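Archaeal actin homolog (Thermoplasma acidophilum, PDB 2FSJ) polymerizes in the presence of nucleoside triphosphates, optimally ATP, into bundles of helical, actin-like filaments. Local coordinates at residues P170-L180 with D203-P214; Q188-V197 with R296-S307. All coordinates share one frame; numbering follows the deposited sequence.

Interaction 1 (P170-L180 with D203-P214); sequences PQGVGAALYLL and DVLTINLMDMEP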
loop_
_atom_site.group_PDB
_atom_site.type_symbol
_atom_site.label_atom_id
_atom_site.label_comp_id
_atom_site.label_asym_id
_atom_site.label_seq_id
_atom_site.Cartn_x
_atom_site.Cartn_y
_atom_site.Cartn_z
ATOM N N PRO A 170 -12.881 1.123 -3.407
ATOM C CA PRO A 170 -11.847 2.068 -3.845
ATOM C C PRO A 170 -10.826 2.322 -2.768
ATOM O O PRO A 170 -11.181 2.426 -1.590
ATOM C CB PRO A 170 -12.649 3.339 -4.176
ATOM C CG PRO A 170 -13.968 2.824 -4.585
ATOM C CD PRO A 170 -14.206 1.737 -3.548
ATOM N N GLN A 171 -9.543 2.394 -3.145
ATOM C CA GLN A 171 -8.516 2.767 -2.222
ATOM C C GLN A 171 -8.882 4.153 -1.603
ATOM O O GLN A 171 -9.377 5.058 -2.305
ATOM C CB GLN A 171 -7.173 2.857 -2.962
ATOM C CG GLN A 171 -5.984 3.134 -2.072
ATOM C CD GLN A 171 -4.653 2.850 -2.798
ATOM O OE1 GLN A 171 -4.519 1.806 -3.454
ATOM N NE2 GLN A 171 -3.721 3.778 -2.717
ATOM N N GLY A 172 -8.700 4.273 -0.305
ATOM C CA GLY A 172 -9.185 5.417 0.437
ATOM C C GLY A 172 -10.549 5.220 1.085
ATOM O O GLY A 172 -10.782 5.675 2.194
ATOM N N VAL A 173 -11.470 4.608 0.378
ATOM C CA VAL A 173 -12.769 4.277 0.960
ATOM C C VAL A 173 -12.588 3.219 2.047
ATOM O O VAL A 173 -13.260 3.297 3.063
ATOM C CB VAL A 173 -13.771 3.801 -0.125
ATOM C CG1 VAL A 173 -15.021 3.138 0.467
ATOM C CG2 VAL A 173 -14.148 4.967 -1.004
ATOM N N GLY A 174 -11.701 2.240 1.813
ATOM C CA GLY A 174 -11.353 1.256 2.844
ATOM C C GLY A 174 -10.936 1.932 4.139
ATOM O O GLY A 174 -11.504 1.671 5.197
ATOM N N ALA A 175 -9.994 2.861 4.072
ATOM C CA ALA A 175 -9.561 3.558 5.243
ATOM C C ALA A 175 -10.687 4.385 5.944
ATOM O O ALA A 175 -10.815 4.386 7.178
ATOM C CB ALA A 175 -8.386 4.462 4.905
ATOM N N ALA A 176 -11.442 5.128 5.156
ATOM C CA ALA A 176 -12.546 5.931 5.705
ATOM C C ALA A 176 -13.624 5.048 6.413
ATOM O O ALA A 176 -14.161 5.403 7.479
ATOM C CB ALA A 176 -13.134 6.714 4.614
ATOM N N LEU A 177 -13.899 3.884 5.852
ATOM C CA LEU A 177 -14.886 2.982 6.455
ATOM C C LEU A 177 -14.342 2.411 7.770
ATOM O O LEU A 177 -15.070 2.337 8.745
ATOM C CB LEU A 177 -15.258 1.861 5.510
ATOM C CG LEU A 177 -15.986 2.211 4.218
ATOM C CD1 LEU A 177 -15.977 1.019 3.244
ATOM C CD2 LEU A 177 -17.392 2.685 4.530
ATOM N N TYR A 178 -13.047 2.085 7.808
ATOM C CA TYR A 178 -12.401 1.636 9.045
ATOM C C TYR A 178 -12.439 2.714 10.126
ATOM O O TYR A 178 -12.889 2.492 11.269
ATOM C CB TYR A 178 -10.961 1.185 8.783
ATOM C CG TYR A 178 -10.210 0.905 10.056
ATOM C CD1 TYR A 178 -10.590 -0.182 10.871
ATOM C CD2 TYR A 178 -9.181 1.672 10.455
ATOM C CE1 TYR A 178 -9.943 -0.467 12.006
ATOM C CE2 TYR A 178 -8.510 1.398 11.658
ATOM C CZ TYR A 178 -8.893 0.307 12.402
ATOM O OH TYR A 178 -8.267 -0.017 13.595
ATOM N N LEU A 179 -12.055 3.921 9.759
ATOM C CA LEU A 179 -12.095 5.019 10.698
ATOM C C LEU A 179 -13.499 5.347 11.214
ATOM O O LEU A 179 -13.652 5.661 12.397
ATOM C CB LEU A 179 -11.411 6.253 10.112
ATOM C CG LEU A 179 -9.901 6.046 9.829
ATOM C CD1 LEU A 179 -9.393 7.320 9.124
ATOM C CD2 LEU A 179 -9.043 5.748 11.084
ATOM N N LEU A 180 -14.499 5.209 10.362
ATOM C CA LEU A 180 -15.884 5.396 10.733
ATOM C C LEU A 180 -16.288 4.302 11.729
ATOM O O LEU A 180 -16.810 4.601 12.795
ATOM C CB LEU A 180 -16.806 5.417 9.521
ATOM C CG LEU A 180 -18.334 5.434 9.795
ATOM C CD1 LEU A 180 -18.726 6.717 10.465
ATOM C CD2 LEU A 180 -19.124 5.222 8.527
ATOM N N ASP A 203 -2.476 9.220 -3.825
ATOM C CA ASP A 203 -3.870 8.918 -4.170
ATOM C C ASP A 203 -4.714 9.772 -3.233
ATOM O O ASP A 203 -4.627 9.650 -1.980
ATOM C CB ASP A 203 -4.103 7.441 -3.929
ATOM C CG ASP A 203 -5.383 6.940 -4.526
ATOM O OD1 ASP A 203 -5.349 6.607 -5.746
ATOM O OD2 ASP A 203 -6.461 6.876 -3.861
ATOM N N VAL A 204 -5.552 10.608 -3.825
ATOM C CA VAL A 204 -6.423 11.499 -3.071
ATOM C C VAL A 204 -7.847 11.063 -3.337
ATOM O O VAL A 204 -8.327 11.114 -4.484
ATOM C CB VAL A 204 -6.218 12.941 -3.461
ATOM C CG1 VAL A 204 -7.194 13.890 -2.688
ATOM C CG2 VAL A 204 -4.710 13.327 -3.291
ATOM N N LEU A 205 -8.509 10.623 -2.282
ATOM C CA LEU A 205 -9.895 10.213 -2.369
ATOM C C LEU A 205 -10.759 11.140 -1.508
ATOM O O LEU A 205 -10.569 11.237 -0.273
ATOM C CB LEU A 205 -10.044 8.758 -1.944
ATOM C CG LEU A 205 -11.527 8.430 -2.102
ATOM C CD1 LEU A 205 -11.870 7.582 -3.297
ATOM C CD2 LEU A 205 -12.221 8.071 -0.834
ATOM N N THR A 206 -11.663 11.851 -2.179
ATOM C CA THR A 206 -12.643 12.715 -1.507
ATOM C C THR A 206 -13.944 11.944 -1.381
ATOM O O THR A 206 -14.422 11.372 -2.336
ATOM C CB THR A 206 -12.807 14.023 -2.292
ATOM O OG1 THR A 206 -11.576 14.743 -2.231
ATOM C CG2 THR A 206 -13.854 14.970 -1.647
ATOM N N ILE A 207 -14.438 11.885 -0.157
ATOM C CA ILE A 207 -15.640 11.145 0.215
ATOM C C ILE A 207 -16.697 12.071 0.840
ATOM O O ILE A 207 -16.381 12.927 1.650
ATOM C CB ILE A 207 -15.215 9.983 1.159
ATOM C CG1 ILE A 207 -16.221 8.840 1.139
ATOM C CG2 ILE A 207 -14.898 10.477 2.565
ATOM C CD1 ILE A 207 -15.720 7.556 1.891
ATOM N N ASN A 208 -17.948 11.842 0.458
ATOM C CA ASN A 208 -19.084 12.555 1.014
ATOM C C ASN A 208 -19.458 11.848 2.308
ATOM O O ASN A 208 -19.818 10.683 2.287
ATOM C CB ASN A 208 -20.273 12.545 0.067
ATOM C CG ASN A 208 -21.346 13.528 0.518
ATOM O OD1 ASN A 208 -21.332 13.926 1.684
ATOM N ND2 ASN A 208 -22.156 14.042 -0.419
ATOM N N LEU A 209 -19.309 12.537 3.421
ATOM C CA LEU A 209 -19.566 11.901 4.706
ATOM C C LEU A 209 -21.081 11.636 4.966
ATOM O O LEU A 209 -21.427 10.908 5.897
ATOM C CB LEU A 209 -18.902 12.646 5.847
ATOM C CG LEU A 209 -17.360 12.775 5.756
ATOM C CD1 LEU A 209 -16.877 13.739 6.789
ATOM C CD2 LEU A 209 -16.639 11.374 5.920
ATOM N N MET A 210 -21.963 12.185 4.160
ATOM C CA MET A 210 -23.391 11.893 4.339
ATOM C C MET A 210 -23.675 10.452 4.051
ATOM O O MET A 210 -24.558 9.888 4.701
ATOM C CB MET A 210 -24.339 12.869 3.555
ATOM C CG MET A 210 -24.485 12.626 2.073
ATOM S SD MET A 210 -26.030 13.286 1.220
ATOM C CE MET A 210 -25.680 12.585 -0.313
ATOM N N ASP A 211 -22.958 9.846 3.084
ATOM C CA ASP A 211 -23.271 8.482 2.623
ATOM C C ASP A 211 -22.060 7.571 2.409
ATOM O O ASP A 211 -22.204 6.442 1.980
ATOM C CB ASP A 211 -24.137 8.507 1.357
ATOM C CG ASP A 211 -23.484 9.187 0.156
ATOM O OD1 ASP A 211 -22.311 9.658 0.204
ATOM O OD2 ASP A 211 -24.106 9.288 -0.917
ATOM N N MET A 212 -20.883 8.090 2.720
ATOM C CA MET A 212 -19.588 7.430 2.483
ATOM C C MET A 212 -19.297 7.037 1.069
ATOM O O MET A 212 -18.537 6.064 0.831
ATOM C CB MET A 212 -19.400 6.234 3.441
ATOM C CG MET A 212 -19.567 6.616 4.897
ATOM S SD MET A 212 -18.388 7.704 5.556
ATOM C CE MET A 212 -18.813 8.992 5.173
ATOM N N GLU A 213 -19.812 7.820 0.126
ATOM C CA GLU A 213 -19.572 7.562 -1.292
ATOM C C GLU A 213 -18.481 8.504 -1.806
ATOM O O GLU A 213 -18.458 9.635 -1.416
ATOM C CB GLU A 213 -20.850 7.713 -2.110
ATOM C CG GLU A 213 -21.848 6.600 -1.864
ATOM C CD GLU A 213 -21.403 5.250 -2.416
ATOM O OE1 GLU A 213 -21.075 5.204 -3.613
ATOM O OE2 GLU A 213 -21.360 4.277 -1.627
ATOM N N PRO A 214 -17.597 8.032 -2.682
ATOM C CA PRO A 214 -16.612 8.912 -3.297
ATOM C C PRO A 214 -17.224 10.004 -4.151
ATOM O O PRO A 214 -18.290 9.829 -4.747
ATOM C CB PRO A 214 -15.815 7.971 -4.220
ATOM C CG PRO A 214 -16.111 6.659 -3.782
ATOM C CD PRO A 214 -17.477 6.658 -3.192
HETATM O O HOH W 1 -8.642 5.931 -4.756
#
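Gly-172 brings its bare backbone up to Leu-205: their CA atoms are 5.6 Å apart, and Leu-205 CD2 comes to 3.8 Å from Gly-172 C. The backbones can come this close because glycine, here at the N-cap, carries no side chain; its positive phi suits glycine as well, and helix 173-182 starts directly on the strand. From there the two elements diverge at 49°, and the side chains between them differ along the crossing. Val-173 uses one branch for nearly everything. Its chi1 of 167° sets CG2 beside the backbone N, from where it meets Leu-205 CD2 at 3.7 Å and Pro-214 CG at 3.8 Å. One turn later the small Ala-176 is met by the extended Ile-207, CB to CD1 at 3.8 Å. At the far end the flexible Met-212, bent at chi2 and chi3, brings CG and SD within 3.9 Å of Leu-180 CD2. The polar end lies before the helix, where a water donates to Gln-171 O and to Asp-203 OD2. Gln-171 stretches its amide past Asp-203 CB, the amide and carboxylate planes 43° apart, and NE2 gives a hydrogen bond to Asp-92. Helix 173-182 follows strand 158-170 of the other large sheet and packs on the hairpin of strands 202-208 and 213-222, an arrangement consistent with the connecting helix between the two domains of the actin fold.

Interaction 2 (Q188-V197 with R296-S307); sequences QPGYGVVIDV and RVTSLIPVGGGS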
loop_
_atom_site.group_PDB
_atom_site.type_symbol
_atom_site.label_atom_id
_atom_site.label_comp_id
_atom_site.label_asym_id
_atom_site.label_seq_id
_atom_site.Cartn_x
_atom_site.Cartn_y
_atom_site.Cartn_z
ATOM N N GLN A 188 -21.695 13.106 8.660
ATOM C CA GLN A 188 -22.152 14.488 8.828
ATOM C C GLN A 188 -22.120 15.136 7.453
ATOM O O GLN A 188 -21.534 14.573 6.550
ATOM C CB GLN A 188 -21.223 15.252 9.772
ATOM C CG GLN A 188 -19.742 15.166 9.424
ATOM C CD GLN A 188 -18.822 15.523 10.581
ATOM O OE1 GLN A 188 -19.187 16.315 11.446
ATOM N NE2 GLN A 188 -17.622 14.946 10.597
ATOM N N PRO A 189 -22.752 16.301 7.291
ATOM C CA PRO A 189 -22.572 17.095 6.073
ATOM C C PRO A 189 -21.095 17.532 5.927
ATOM O O PRO A 189 -20.443 17.878 6.928
ATOM C CB PRO A 189 -23.570 18.266 6.256
ATOM C CG PRO A 189 -23.994 18.239 7.676
ATOM C CD PRO A 189 -23.713 16.921 8.227
ATOM N N GLY A 190 -20.547 17.450 4.722
ATOM C CA GLY A 190 -19.143 17.757 4.503
ATOM C C GLY A 190 -18.343 16.557 3.950
ATOM O O GLY A 190 -18.862 15.463 3.850
ATOM N N TYR A 191 -17.077 16.809 3.605
ATOM C CA TYR A 191 -16.230 15.870 2.890
ATOM C C TYR A 191 -15.083 15.392 3.787
ATOM O O TYR A 191 -14.591 16.120 4.646
ATOM C CB TYR A 191 -15.625 16.520 1.614
ATOM C CG TYR A 191 -16.602 16.858 0.489
ATOM C CD1 TYR A 191 -17.814 16.201 0.365
ATOM C CD2 TYR A 191 -16.319 17.841 -0.435
ATOM C CE1 TYR A 191 -18.696 16.493 -0.630
ATOM C CE2 TYR A 191 -17.225 18.139 -1.484
ATOM C CZ TYR A 191 -18.404 17.462 -1.553
ATOM O OH TYR A 191 -19.321 17.689 -2.533
ATOM N N GLY A 192 -14.712 14.132 3.614
ATOM C CA GLY A 192 -13.455 13.579 4.102
ATOM C C GLY A 192 -12.498 13.556 2.909
ATOM O O GLY A 192 -12.866 13.161 1.825
ATOM N N VAL A 193 -11.256 13.922 3.129
ATOM C CA VAL A 193 -10.236 13.843 2.115
ATOM C C VAL A 193 -9.115 12.945 2.625
ATOM O O VAL A 193 -8.419 13.256 3.611
ATOM C CB VAL A 193 -9.702 15.259 1.671
ATOM C CG1 VAL A 193 -8.641 15.091 0.569
ATOM C CG2 VAL A 193 -10.819 16.128 1.168
ATOM N N VAL A 194 -8.940 11.810 1.955
ATOM C CA VAL A 194 -7.919 10.836 2.313
ATOM C C VAL A 194 -6.739 11.027 1.378
ATOM O O VAL A 194 -6.908 10.936 0.163
ATOM C CB VAL A 194 -8.441 9.369 2.163
ATOM C CG1 VAL A 194 -7.331 8.384 2.508
ATOM C CG2 VAL A 194 -9.685 9.145 3.120
ATOM N N ILE A 195 -5.575 11.328 1.944
ATOM C CA ILE A 195 -4.364 11.650 1.196
ATOM C C ILE A 195 -3.344 10.532 1.465
ATOM O O ILE A 195 -2.799 10.412 2.568
ATOM C CB ILE A 195 -3.831 13.024 1.625
ATOM C CG1 ILE A 195 -4.890 14.115 1.401
ATOM C CG2 ILE A 195 -2.543 13.351 0.845
ATOM C CD1 ILE A 195 -4.612 15.401 2.160
ATOM N N ASP A 196 -3.152 9.653 0.486
ATOM C CA ASP A 196 -2.322 8.446 0.656
ATOM C C ASP A 196 -0.995 8.642 -0.068
ATOM O O ASP A 196 -0.940 8.556 -1.278
ATOM C CB ASP A 196 -3.094 7.303 0.050
ATOM C CG ASP A 196 -2.511 5.946 0.352
ATOM O OD1 ASP A 196 -1.345 5.836 0.792
ATOM O OD2 ASP A 196 -3.196 4.917 0.150
ATOM N N VAL A 197 0.061 8.944 0.672
ATOM C CA VAL A 197 1.343 9.254 0.079
ATOM C C VAL A 197 2.122 7.944 0.014
ATOM O O VAL A 197 2.531 7.395 1.051
ATOM C CB VAL A 197 2.188 10.289 0.903
ATOM C CG1 VAL A 197 3.441 10.625 0.125
ATOM C CG2 VAL A 197 1.419 11.569 1.119
ATOM N N ARG A 296 -15.963 22.674 2.143
ATOM C CA ARG A 296 -16.791 21.557 2.621
ATOM C C ARG A 296 -16.006 20.514 3.383
ATOM O O ARG A 296 -16.615 19.604 3.948
ATOM C CB ARG A 296 -17.442 20.843 1.439
ATOM C CG ARG A 296 -18.376 21.732 0.660
ATOM C CD ARG A 296 -19.170 21.000 -0.395
ATOM N NE ARG A 296 -20.304 21.819 -0.808
ATOM C CZ ARG A 296 -20.920 21.736 -1.969
ATOM N NH1 ARG A 296 -20.542 20.843 -2.887
ATOM N NH2 ARG A 296 -21.925 22.568 -2.222
ATOM N N VAL A 297 -14.670 20.627 3.402
ATOM C CA VAL A 297 -13.834 19.614 4.057
ATOM C C VAL A 297 -13.939 19.734 5.555
ATOM O O VAL A 297 -13.604 20.784 6.109
ATOM C CB VAL A 297 -12.335 19.722 3.653
ATOM C CG1 VAL A 297 -11.479 18.703 4.429
ATOM C CG2 VAL A 297 -12.179 19.495 2.149
ATOM N N THR A 298 -14.378 18.655 6.218
ATOM C CA THR A 298 -14.371 18.569 7.693
ATOM C C THR A 298 -13.354 17.595 8.273
ATOM O O THR A 298 -13.107 17.628 9.441
ATOM C CB THR A 298 -15.760 18.173 8.203
ATOM O OG1 THR A 298 -16.181 16.954 7.566
ATOM C CG2 THR A 298 -16.819 19.194 7.767
ATOM N N SER A 299 -12.793 16.694 7.472
ATOM C CA SER A 299 -11.759 15.794 7.941
ATOM C C SER A 299 -10.724 15.581 6.857
ATOM O O SER A 299 -11.095 15.289 5.720
ATOM C CB SER A 299 -12.319 14.420 8.346
ATOM O OG SER A 299 -13.524 14.490 9.051
ATOM N N LEU A 300 -9.454 15.777 7.217
ATOM C CA LEU A 300 -8.283 15.512 6.359
ATOM C C LEU A 300 -7.569 14.306 6.950
ATOM O O LEU A 300 -7.210 14.336 8.133
ATOM C CB LEU A 300 -7.303 16.689 6.363
ATOM C CG LEU A 300 -7.527 17.907 5.470
ATOM C CD1 LEU A 300 -6.538 19.034 5.844
ATOM C CD2 LEU A 300 -7.445 17.601 3.981
ATOM N N ILE A 301 -7.340 13.265 6.142
ATOM C CA ILE A 301 -6.906 11.981 6.647
ATOM C C ILE A 301 -5.649 11.497 5.910
ATOM O O ILE A 301 -5.721 10.886 4.843
ATOM C CB ILE A 301 -8.058 10.954 6.563
ATOM C CG1 ILE A 301 -9.322 11.484 7.260
ATOM C CG2 ILE A 301 -7.630 9.616 7.147
ATOM C CD1 ILE A 301 -10.615 10.800 6.841
ATOM N N PRO A 302 -4.490 11.827 6.442
ATOM C CA PRO A 302 -3.250 11.366 5.815
ATOM C C PRO A 302 -2.972 9.915 6.154
ATOM O O PRO A 302 -2.977 9.536 7.336
ATOM C CB PRO A 302 -2.202 12.292 6.394
ATOM C CG PRO A 302 -3.041 13.435 7.057
ATOM C CD PRO A 302 -4.239 12.762 7.550
ATOM N N VAL A 303 -2.744 9.116 5.116
ATOM C CA VAL A 303 -2.453 7.700 5.245
ATOM C C VAL A 303 -1.267 7.360 4.344
ATOM O O VAL A 303 -0.685 8.232 3.725
ATOM C CB VAL A 303 -3.658 6.792 4.922
ATOM C CG1 VAL A 303 -4.849 6.984 5.928
ATOM C CG2 VAL A 303 -4.121 6.918 3.486
ATOM N N GLY A 304 -0.862 6.095 4.349
ATOM C CA GLY A 304 0.322 5.668 3.617
ATOM C C GLY A 304 1.610 5.890 4.388
ATOM O O GLY A 304 1.659 6.678 5.374
ATOM N N GLY A 305 2.676 5.241 3.892
ATOM C CA GLY A 305 4.040 5.388 4.428
ATOM C C GLY A 305 4.615 6.801 4.432
ATOM O O GLY A 305 5.290 7.219 5.385
ATOM N N GLY A 306 4.338 7.563 3.383
ATOM C CA GLY A 306 4.734 8.960 3.303
ATOM C C GLY A 306 4.157 9.879 4.374
ATOM O O GLY A 306 4.770 10.846 4.761
ATOM N N SER A 307 2.958 9.583 4.857
ATOM C CA SER A 307 2.340 10.421 5.870
ATOM C C SER A 307 3.110 10.369 7.231
ATOM O O SER A 307 3.038 11.299 8.004
ATOM C CB SER A 307 0.857 10.039 6.016
ATOM O OG SER A 307 0.097 10.415 4.853
#
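Val-193 and Leu-300 meet on one face of a pair of parallel strands, where Leu-300 CD2 lies 4.0 Å from both Val-193 CB and Ile-195 CD1. Val-193 CG2 also reaches back to Val-297 CG2. On the other face Val-194 CG1 packs against Val-303 CG2 at 3.7 Å, while its CG2 faces Ile-301 CD1. The beta-branched valines and isoleucines suit extended backbone. Between the faces runs the parallel ladder: Val-193 and Ile-195 bond through both N and O, and Val-197 through N, to strand 297-303, the straightest bond being Val-303 N to Ile-195 O (174° at the hydrogen). A beta bulge opposite Tyr-191 inserts Thr-298; Tyr-191 O takes Thr-298 N at 3.0 Å and, more weakly, Ser-299 N. Farther out Arg-296 runs beside the Tyr-191 ring, its CB 4.2 Å from the centroid in an off-centre CH-pi contact; NH1 bonds only weakly to the hydroxyl and forms a salt bridge with Glu-293. At the opposite end Val-303 O accepts from Val-197 N and, from the opposite face of its plane, Ser-307 OG at 2.6 Å. Val-197 O receives Gly-306 N, joining strand 191-197 to the segment Gly-305 to Ser-307 of the ATP site. Asp-196 CB rests on Val-303 CG2, while OD2 bonds to a glycerol. Strand 297-303 is outermost in this four-stranded sheet; strand 202-208 flanks 191-197 on its other side, and Leu-179 of helix 173-182 touches Ile-301.

In the fold
From the N terminus the chain first builds the seven-stranded sheet, whose last strand in sequence is 158-170, then enters helix 173-182 and strand 191-197. Interaction 1 closes a short loop, with 22 residues between its segments, by laying hairpin 202-208/213-222 on the helix. Interaction 2 closes a much longer one: 98 residues, including helices 226-241 and 268-290, pass before strand 297-303 returns beside 191-197. The segments alternate along the chain, so the two loops cross rather than nest. They join through the sheet, where Leu-205 O probably accepts from Val-194 N and Ile-207 N probably bonds to Gly-192 O. Together they tie helix 173-182, probably the interdomain connection, to the strand leading into the ATP-site glycines.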